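Local coordinates for protein KP6 killer toxin subunit beta (Ustilago maydis virus P6, PDB 4GVB) that forms one half of a secreted, virally encoded antifungal toxin and acts with the alpha subunit to kill sensitive fungal cells, at residues B[23-28]-B[58-63]. Residues are numbered along the deposited sequence; the frame is centred on the assembly and turned at random.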
# COMPACT_ATOMS: atom_id res chain seq x y z
N ALA B 23 8.76 1.19 -1.10
CA ALA B 23 7.50 1.19 -1.84
C ALA B 23 6.32 1.53 -0.93
O ALA B 23 5.32 2.13 -1.36
CB ALA B 23 7.30 -0.16 -2.51
N VAL B 24 6.44 1.15 0.34
CA VAL B 24 5.43 1.48 1.33
C VAL B 24 5.45 2.99 1.59
O VAL B 24 4.41 3.66 1.61
CB VAL B 24 5.67 0.69 2.65
CG1 VAL B 24 4.57 0.97 3.64
CG2 VAL B 24 5.74 -0.82 2.36
N THR B 25 6.65 3.53 1.80
CA THR B 25 6.80 4.97 1.95
C THR B 25 6.23 5.71 0.72
O THR B 25 5.49 6.68 0.87
CB THR B 25 8.27 5.38 2.16
OG1 THR B 25 8.84 4.62 3.24
CG2 THR B 25 8.35 6.83 2.50
N ARG B 26 6.60 5.26 -0.48
CA ARG B 26 6.09 5.85 -1.71
C ARG B 26 4.56 5.86 -1.75
O ARG B 26 3.93 6.86 -2.11
CB ARG B 26 6.67 5.10 -2.92
CG ARG B 26 6.11 5.51 -4.25
CD ARG B 26 6.90 4.86 -5.39
NE ARG B 26 8.34 4.98 -5.19
CZ ARG B 26 9.15 3.96 -4.96
NH1 ARG B 26 8.65 2.73 -4.91
NH2 ARG B 26 10.45 4.15 -4.79
N ALA B 27 3.95 4.75 -1.35
CA ALA B 27 2.49 4.64 -1.39
C ALA B 27 1.86 5.58 -0.37
O ALA B 27 0.89 6.27 -0.66
CB ALA B 27 2.06 3.20 -1.13
N ALA B 28 2.44 5.63 0.82
CA ALA B 28 1.92 6.48 1.88
C ALA B 28 2.06 7.95 1.54
O ALA B 28 1.19 8.76 1.88
CB ALA B 28 2.62 6.16 3.21
N GLY B 58 1.72 11.87 12.92
CA GLY B 58 0.62 10.97 13.20
C GLY B 58 -0.14 10.54 11.96
O GLY B 58 -0.52 9.37 11.83
N GLN B 59 -0.38 11.48 11.06
CA GLN B 59 -1.03 11.19 9.78
C GLN B 59 -0.22 10.19 8.96
O GLN B 59 -0.77 9.24 8.39
CB GLN B 59 -1.22 12.47 8.98
CG GLN B 59 -2.19 13.48 9.61
CD GLN B 59 -2.22 14.80 8.86
OE1 GLN B 59 -1.19 15.28 8.37
NE2 GLN B 59 -3.41 15.39 8.75
N PHE B 60 1.09 10.40 8.89
CA PHE B 60 1.96 9.52 8.12
C PHE B 60 1.98 8.11 8.68
O PHE B 60 2.02 7.15 7.91
CB PHE B 60 3.39 10.06 8.04
CG PHE B 60 4.16 9.49 6.89
CD1 PHE B 60 3.95 9.97 5.62
CD2 PHE B 60 5.06 8.45 7.08
CE1 PHE B 60 4.63 9.44 4.54
CE2 PHE B 60 5.75 7.93 6.01
CZ PHE B 60 5.54 8.43 4.74
N TYR B 61 1.96 8.00 10.00
CA TYR B 61 1.90 6.69 10.66
C TYR B 61 0.67 5.90 10.20
O TYR B 61 0.75 4.71 9.91
CB TYR B 61 1.88 6.85 12.19
CG TYR B 61 1.83 5.54 12.94
CD1 TYR B 61 0.62 5.02 13.40
CD2 TYR B 61 2.99 4.82 13.20
CE1 TYR B 61 0.58 3.82 14.10
CE2 TYR B 61 2.96 3.62 13.88
CZ TYR B 61 1.75 3.12 14.32
OH TYR B 61 1.72 1.93 15.00
N GLN B 62 -0.48 6.57 10.17
CA GLN B 62 -1.70 5.93 9.70
C GLN B 62 -1.52 5.51 8.24
O GLN B 62 -1.92 4.41 7.84
CB GLN B 62 -2.88 6.89 9.82
CG GLN B 62 -4.20 6.31 9.33
CD GLN B 62 -5.40 7.18 9.68
OE1 GLN B 62 -5.27 8.22 10.34
NE2 GLN B 62 -6.58 6.75 9.24
N ALA B 63 -0.91 6.40 7.45
CA ALA B 63 -0.65 6.13 6.03
C ALA B 63 0.19 4.86 5.82
O ALA B 63 -0.17 3.98 5.03
CB ALA B 63 0.03 7.33 5.37
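Ala28 and Ala63 meet methyl to methyl where the two helices of this small alpha/beta fold come together against strand 7-13, which pairs antiparallel with 70-76. The axes of 23-28 and 58-63 run at 119° to each other, 9.9 Å apart at their closest, and the CA atoms of Ala28 and Ala63 lie only 4.9 Å from one another. The short approach is consistent with both residues being alanines, whose CB atoms point to the opposing helix: Ala28 CB reaches Ala63 CB at 3.6 Å, and Ala63 CB also lies 3.9 Å from Ala28 O.

The aromatic part of the interface belongs to Phe60. With its CG anti to the backbone N (chi1 -159°), the ring is carried out to 23-28, where CZ touches two methyls, Thr25 CG2 and Ala28 CB, which reach it from directions about a right angle apart. Ala28 CB approaches CZ obliquely at 4.0 Å. The same ring meets Phe55 at about 30° between planes and packs on Cys9 and Cys11 of strand 7-13, whose disulfides go to Cys74 and Cys64, the latter on helix 57-67 itself.

Polar and apolar branches of Thr25 are divided between partners. Its OG1 accepts from Cys11 N, which ties the helix to strand 7-13, and donates to Leu21 O four residues earlier; together they satisfy the buried hydroxyl. The other branch, CG2, stands anti to the backbone N and faces Phe60. The two side chains cross at roughly a right angle, Thr25 CG2 meeting the ring edge in plane, 3.9 Å from Phe60 CZ.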